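Local atomic coordinates of Rv3651-like N-terminal domain-containing protein (Mycobacterium tuberculosis, PDB entry 4Q6U), a protein that is of unknown function but carries three sensor-type domains, one GAF-like and two PAS-like, and so probably senses a signal. Residues Leu254-Gln259 against Tyr264-Ser269; Leu300-His305 against Val310-Thr315. All blocks are in the same frame, centred on the assembly; numbering follows the deposited sequence.

Contact 1. Residues Leu254-Gln259 against Tyr264-Ser269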
loop_
_atom_site.group_PDB
_atom_site.type_symbol
_atom_site.label_atom_id
_atom_site.label_comp_id
_atom_site.label_asym_id
_atom_site.label_seq_id
_atom_site.Cartn_x
_atom_site.Cartn_y
_atom_site.Cartn_z
ATOM N N LEU B 254 7.672 19.080 0.249
ATOM C CA LEU B 254 7.966 17.798 0.903
ATOM C C LEU B 254 8.410 16.707 -0.065
ATOM O O LEU B 254 9.402 16.014 0.183
ATOM C CB LEU B 254 6.744 17.297 1.671
ATOM C CG LEU B 254 6.102 18.242 2.684
ATOM C CD1 LEU B 254 4.818 17.626 3.205
ATOM C CD2 LEU B 254 7.060 18.571 3.837
ATOM N N LYS B 255 7.669 16.543 -1.158
ATOM C CA LYS B 255 7.920 15.438 -2.075
ATOM C C LYS B 255 7.385 15.710 -3.470
ATOM O O LYS B 255 6.285 16.234 -3.618
ATOM C CB LYS B 255 7.282 14.148 -1.550
ATOM C CG LYS B 255 7.600 12.940 -2.428
ATOM C CD LYS B 255 6.926 11.696 -1.943
ATOM C CE LYS B 255 7.237 10.536 -2.862
ATOM N NZ LYS B 255 8.559 9.891 -2.593
ATOM N N TRP B 256 8.159 15.343 -4.486
ATOM C CA TRP B 256 7.671 15.367 -5.867
ATOM C C TRP B 256 6.987 14.044 -6.185
ATOM O O TRP B 256 7.533 12.986 -5.893
ATOM C CB TRP B 256 8.809 15.605 -6.855
ATOM C CG TRP B 256 9.358 16.998 -6.797
ATOM C CD1 TRP B 256 10.550 17.385 -6.267
ATOM C CD2 TRP B 256 8.724 18.185 -7.280
ATOM N NE1 TRP B 256 10.706 18.751 -6.394
ATOM C CE2 TRP B 256 9.589 19.265 -7.006
ATOM C CE3 TRP B 256 7.498 18.441 -7.915
ATOM C CZ2 TRP B 256 9.280 20.575 -7.349
ATOM C CZ3 TRP B 256 7.190 19.749 -8.256
ATOM C CH2 TRP B 256 8.077 20.800 -7.971
ATOM N N LEU B 257 5.799 14.112 -6.784
ATOM C CA LEU B 257 5.036 12.907 -7.141
ATOM C C LEU B 257 5.228 12.592 -8.619
ATOM O O LEU B 257 5.079 11.462 -9.061
ATOM C CB LEU B 257 3.560 13.094 -6.811
ATOM C CG LEU B 257 3.248 13.241 -5.324
ATOM C CD1 LEU B 257 1.762 13.441 -5.118
ATOM C CD2 LEU B 257 3.743 12.029 -4.534
ATOM N N ASP B 258 5.546 13.626 -9.383
ATOM C CA ASP B 258 6.026 13.478 -10.745
ATOM C C ASP B 258 7.463 13.968 -10.745
ATOM O O ASP B 258 8.066 14.084 -9.685
ATOM C CB ASP B 258 5.161 14.284 -11.711
ATOM C CG ASP B 258 3.701 13.933 -11.589
ATOM O OD1 ASP B 258 3.394 12.724 -11.627
ATOM O OD2 ASP B 258 2.864 14.850 -11.438
ATOM N N GLN B 259 8.017 14.261 -11.912
ATOM C CA GLN B 259 9.353 14.845 -11.948
ATOM C C GLN B 259 9.288 16.316 -11.532
ATOM O O GLN B 259 8.263 16.972 -11.708
ATOM C CB GLN B 259 9.978 14.703 -13.340
ATOM C CG GLN B 259 10.342 13.271 -13.707
ATOM C CD GLN B 259 10.992 12.507 -12.558
ATOM O OE1 GLN B 259 12.041 12.902 -12.052
ATOM N NE2 GLN B 259 10.364 11.406 -12.141
ATOM N N TYR B 264 9.978 27.110 -11.779
ATOM C CA TYR B 264 10.458 28.041 -10.765
ATOM C C TYR B 264 11.596 27.419 -9.940
ATOM O O TYR B 264 11.825 26.215 -9.993
ATOM C CB TYR B 264 9.295 28.490 -9.870
ATOM C CG TYR B 264 8.854 27.479 -8.817
ATOM C CD1 TYR B 264 8.055 26.394 -9.147
ATOM C CD2 TYR B 264 9.219 27.635 -7.489
ATOM C CE1 TYR B 264 7.655 25.486 -8.177
ATOM C CE2 TYR B 264 8.824 26.733 -6.517
ATOM C CZ TYR B 264 8.042 25.667 -6.862
ATOM O OH TYR B 264 7.654 24.780 -5.885
ATOM N N ASP B 265 12.317 28.250 -9.196
ATOM C CA ASP B 265 13.504 27.791 -8.480
ATOM C C ASP B 265 13.136 27.298 -7.088
ATOM O O ASP B 265 13.370 27.991 -6.093
ATOM C CB ASP B 265 14.549 28.917 -8.397
ATOM C CG ASP B 265 15.954 28.396 -8.112
ATOM O OD1 ASP B 265 16.095 27.246 -7.639
ATOM O OD2 ASP B 265 16.923 29.141 -8.349
ATOM N N TRP B 266 12.563 26.096 -7.028
ATOM C CA TRP B 266 12.188 25.474 -5.766
ATOM C C TRP B 266 13.418 25.071 -4.947
ATOM O O TRP B 266 13.350 25.012 -3.721
ATOM C CB TRP B 266 11.284 24.242 -6.009
ATOM C CG TRP B 266 11.899 23.210 -6.906
ATOM C CD1 TRP B 266 11.901 23.201 -8.275
ATOM C CD2 TRP B 266 12.605 22.033 -6.498
ATOM N NE1 TRP B 266 12.573 22.095 -8.740
ATOM C CE2 TRP B 266 13.007 21.360 -7.672
ATOM C CE3 TRP B 266 12.932 21.483 -5.253
ATOM C CZ2 TRP B 266 13.733 20.163 -7.635
ATOM C CZ3 TRP B 266 13.645 20.284 -5.221
ATOM C CH2 TRP B 266 14.040 19.647 -6.406
ATOM N N ARG B 267 14.538 24.808 -5.616
ATOM C CA ARG B 267 15.746 24.375 -4.898
ATOM C C ARG B 267 16.409 25.526 -4.138
ATOM O O ARG B 267 16.738 25.393 -2.958
ATOM C CB ARG B 267 16.742 23.732 -5.868
ATOM C CG ARG B 267 16.315 22.325 -6.311
ATOM C CD ARG B 267 17.355 21.635 -7.187
ATOM N NE ARG B 267 18.643 21.504 -6.510
ATOM C CZ ARG B 267 19.742 22.155 -6.875
ATOM N NH1 ARG B 267 19.712 22.966 -7.920
ATOM N NH2 ARG B 267 20.869 21.992 -6.200
ATOM N N ARG B 268 16.589 26.657 -4.806
ATOM C CA ARG B 268 17.207 27.819 -4.156
ATOM C C ARG B 268 16.317 28.347 -3.034
ATOM O O ARG B 268 16.805 28.719 -1.964
ATOM C CB ARG B 268 17.472 28.928 -5.169
ATOM C CG ARG B 268 18.263 30.121 -4.606
ATOM C CD ARG B 268 18.191 31.303 -5.541
ATOM N NE ARG B 268 16.909 32.002 -5.425
ATOM C CZ ARG B 268 16.097 32.264 -6.447
ATOM N NH1 ARG B 268 16.431 31.895 -7.678
ATOM N NH2 ARG B 268 14.951 32.904 -6.239
ATOM N N SER B 269 15.007 28.377 -3.274
ATOM C CA SER B 269 14.107 29.004 -2.313
ATOM C C SER B 269 13.734 28.059 -1.163
ATOM O O SER B 269 13.006 28.451 -0.253
ATOM C CB SER B 269 12.844 29.528 -3.015
ATOM O OG SER B 269 12.080 28.461 -3.560
#
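The two segments meet through a pair of indoles, W256 and W266, in a T-shaped (edge-to-face) stack. W256 supplies the edge: its pyrrole side and the adjoining CZ2 corner point into one face of the W266 ring system. The five-membered ring of W256 and the six-membered ring of W266 have their centroids 4.5 Å apart, with the planes at 72°. W256 NE1 sits over the benzo half, 3.5 Å from W266 CH2, while W256 CZ2 lies 3.7 Å from W266 CD2, nearer the pyrrole half. The edge therefore spans both rings of its partner. CB of W266 already points to the strand, and with chi1 57° CG lies between the backbone N and carbonyl carbon, turning a ring face to W256; the other face is backed by R267 CG, so the ring is held between a tryptophan edge and an aliphatic stem.

Polar bonds shape the loop that presents W266. The backbone N of R268 reaches D265 OD1 from above the carboxylate plane at 2.9 Å with an N-H...O angle of 164°, an Asx motif, and R268 NH1 forms a salt bridge to D265 OD2 at 2.9 Å. Both carboxylate oxygens are thus engaged by one residue. D265 O takes two donors from S269, OG at 2.9 Å and the backbone N at 3.3 Å, arriving from opposite faces of the carbonyl plane.

Beyond the pair, W256 packs on L332 of the sheet. W266 touches P260 and also E146, of the preceding PAS-like (middle) region, to which R267 NE forms a salt bridge. A classic beta bulge at L254 and K255 faces L245. The whole is the outermost strand of a five-stranded sheet within this chain, joined through an indole pair to the loop that follows it, in a domain of the PAS-fold clan.

Contact 2. Residues Leu300-His305 against Val310-Thr315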
loop_
_atom_site.group_PDB
_atom_site.type_symbol
_atom_site.label_atom_id
_atom_site.label_comp_id
_atom_site.label_asym_id
_atom_site.label_seq_id
_atom_site.Cartn_x
_atom_site.Cartn_y
_atom_site.Cartn_z
ATOM N N LEU B 300 -0.177 31.699 -8.258
ATOM C CA LEU B 300 0.737 32.247 -7.264
ATOM C C LEU B 300 2.064 32.637 -7.900
ATOM O O LEU B 300 2.546 31.973 -8.812
ATOM C CB LEU B 300 0.980 31.236 -6.135
ATOM C CG LEU B 300 -0.252 30.668 -5.421
ATOM C CD1 LEU B 300 0.179 29.624 -4.409
ATOM C CD2 LEU B 300 -1.040 31.776 -4.738
ATOM N N ARG B 301 2.663 33.715 -7.413
ATOM C CA ARG B 301 3.983 34.081 -7.892
ATOM C C ARG B 301 5.033 33.386 -7.029
ATOM O O ARG B 301 5.110 33.607 -5.823
ATOM C CB ARG B 301 4.156 35.599 -7.892
ATOM C CG ARG B 301 3.381 36.281 -9.019
ATOM C CD ARG B 301 3.247 37.784 -8.784
ATOM N NE ARG B 301 2.313 38.061 -7.699
ATOM C CZ ARG B 301 2.002 39.279 -7.270
ATOM N NH1 ARG B 301 2.551 40.351 -7.831
ATOM N NH2 ARG B 301 1.139 39.426 -6.275
ATOM N N LEU B 302 5.808 32.514 -7.665
ATOM C CA LEU B 302 6.863 31.754 -6.994
ATOM C C LEU B 302 8.232 32.257 -7.457
ATOM O O LEU B 302 8.339 32.830 -8.533
ATOM C CB LEU B 302 6.695 30.264 -7.286
ATOM C CG LEU B 302 5.336 29.706 -6.854
ATOM C CD1 LEU B 302 5.183 28.258 -7.270
ATOM C CD2 LEU B 302 5.193 29.852 -5.349
ATOM N N PRO B 303 9.285 32.044 -6.645
ATOM C CA PRO B 303 10.626 32.549 -6.977
ATOM C C PRO B 303 11.171 32.037 -8.309
ATOM O O PRO B 303 11.170 30.840 -8.545
ATOM C CB PRO B 303 11.499 32.027 -5.827
ATOM C CG PRO B 303 10.564 31.715 -4.729
ATOM C CD PRO B 303 9.280 31.282 -5.383
ATOM N N GLY B 304 11.644 32.939 -9.162
ATOM C CA GLY B 304 12.197 32.546 -10.448
ATOM C C GLY B 304 13.679 32.192 -10.474
ATOM O O GLY B 304 14.434 32.485 -9.537
ATOM N N HIS B 305 14.087 31.557 -11.569
ATOM C CA HIS B 305 15.488 31.261 -11.836
ATOM C C HIS B 305 16.273 32.499 -12.292
ATOM O O HIS B 305 17.356 32.789 -11.766
ATOM C CB HIS B 305 15.599 30.162 -12.894
ATOM C CG HIS B 305 15.299 28.790 -12.371
ATOM N ND1 HIS B 305 14.098 28.151 -12.605
ATOM C CD2 HIS B 305 16.041 27.939 -11.625
ATOM C CE1 HIS B 305 14.118 26.964 -12.028
ATOM N NE2 HIS B 305 15.283 26.809 -11.424
ATOM N N VAL B 310 7.782 34.315 -10.838
ATOM C CA VAL B 310 7.208 33.580 -11.956
ATOM C C VAL B 310 5.798 33.135 -11.586
ATOM O O VAL B 310 5.612 32.464 -10.576
ATOM C CB VAL B 310 8.077 32.350 -12.327
ATOM C CG1 VAL B 310 7.331 31.421 -13.258
ATOM C CG2 VAL B 310 9.388 32.808 -12.958
ATOM N N PRO B 311 4.797 33.534 -12.387
ATOM C CA PRO B 311 3.418 33.098 -12.129
ATOM C C PRO B 311 3.236 31.613 -12.405
ATOM O O PRO B 311 3.623 31.135 -13.463
ATOM C CB PRO B 311 2.585 33.949 -13.103
ATOM C CG PRO B 311 3.549 34.376 -14.164
ATOM C CD PRO B 311 4.875 34.524 -13.476
ATOM N N VAL B 312 2.670 30.893 -11.446
ATOM C CA VAL B 312 2.462 29.452 -11.583
ATOM C C VAL B 312 1.043 29.133 -11.176
ATOM O O VAL B 312 0.585 29.591 -10.129
ATOM C CB VAL B 312 3.423 28.618 -10.706
ATOM C CG1 VAL B 312 3.023 27.116 -10.723
ATOM C CG2 VAL B 312 4.882 28.822 -11.130
ATOM N N HIS B 313 0.348 28.351 -11.996
ATOM C CA HIS B 313 -1.012 27.959 -11.667
ATOM C C HIS B 313 -0.983 26.763 -10.716
ATOM O O HIS B 313 -0.407 25.714 -11.022
ATOM C CB HIS B 313 -1.813 27.627 -12.923
ATOM C CG HIS B 313 -3.245 27.285 -12.641
ATOM N ND1 HIS B 313 -3.641 26.031 -12.229
ATOM C CD2 HIS B 313 -4.366 28.039 -12.696
ATOM C CE1 HIS B 313 -4.951 26.026 -12.052
ATOM N NE2 HIS B 313 -5.415 27.231 -12.326
ATOM N N VAL B 314 -1.622 26.939 -9.565
ATOM C CA VAL B 314 -1.561 25.982 -8.474
ATOM C C VAL B 314 -2.948 25.436 -8.142
ATOM O O VAL B 314 -3.894 26.206 -7.975
ATOM C CB VAL B 314 -0.959 26.637 -7.228
ATOM C CG1 VAL B 314 -1.059 25.726 -6.047
ATOM C CG2 VAL B 314 0.493 27.037 -7.485
ATOM N N THR B 315 -3.065 24.112 -8.060
ATOM C CA THR B 315 -4.313 23.462 -7.651
ATOM C C THR B 315 -4.042 22.575 -6.430
ATOM O O THR B 315 -3.143 21.732 -6.450
ATOM C CB THR B 315 -4.922 22.642 -8.797
ATOM O OG1 THR B 315 -5.256 23.521 -9.878
ATOM C CG2 THR B 315 -6.181 21.899 -8.337
#
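Four backbone hydrogen bonds tie L300 and L302 to V312 and V310, making two hydrogen-bonded pairs of an antiparallel ladder. L300 N gives to V312 O at 2.9 Å and L300 O receives V312 N at 2.8 Å; one step on, L302 N binds V310 O at 2.9 Å and L302 O takes V310 N at 2.8 Å. The bonds are fairly straight, from 153° to 167° at the hydrogen. Between them R301 and P311 form a non-hydrogen-bonded pair whose CA atoms lie 4.4 Å apart. P311 has no N-H, but at this position its nitrogen points out of the pairing, so the pairing with 300-303 loses no bond. Beside this pair a CA-H...O contact from R301 CA to V310 O, 3.5 Å long, is a weak supplement to the N-H...O bonds.

The apolar side chains of L300, L302, V310 and V312 share one face of the sheet. L302 CD1 comes against V312 CB at 3.9 Å and is equally near CG2, the two side chains crossing at about a right angle. L300 CD1 meets V314 CG2 in the same crossed manner at 4.0 Å. With CG1 of V314 anti to the backbone N (chi1 172°), CG2 is the branch turned to the leucine. Past the last pair, V310 CG2 rests against the CA of G304. Y264 packs on L302, and L332 of the next strand touches V312 and V314.

R301 and P311 lie on the other face, where the arginine side chain leads away from P311 to a salt bridge with D280. P311 and H313 meet helix 337-343 there. The chemistry implies a division of labour: main-chain bonds fix the pairing of this hairpin, branched aliphatic groups make one face apolar, and the charge of R301 is probably balanced by D280, beyond the hairpin.

Contact 1 closes before contact 2 opens along the chain, and their centres lie 12 Å apart on the same side of the chain's centre. Both reach the five-stranded antiparallel sheet of the C-terminal PAS-like domain: contact 1 at outermost strand 253-256, contact 2 at the hairpin of outermost strand 296-303 and its neighbour 309-320. The loop 264-269 touches both, W266 on W256 and Y264 on L302 of the hairpin, and so probably spans the face of the sheet that carries L332. It also meets the hairpin probably through hydrogen bonds from R268 NH1 to G304 O (2.8 Å) and from D265 N to P303 O (2.9 Å).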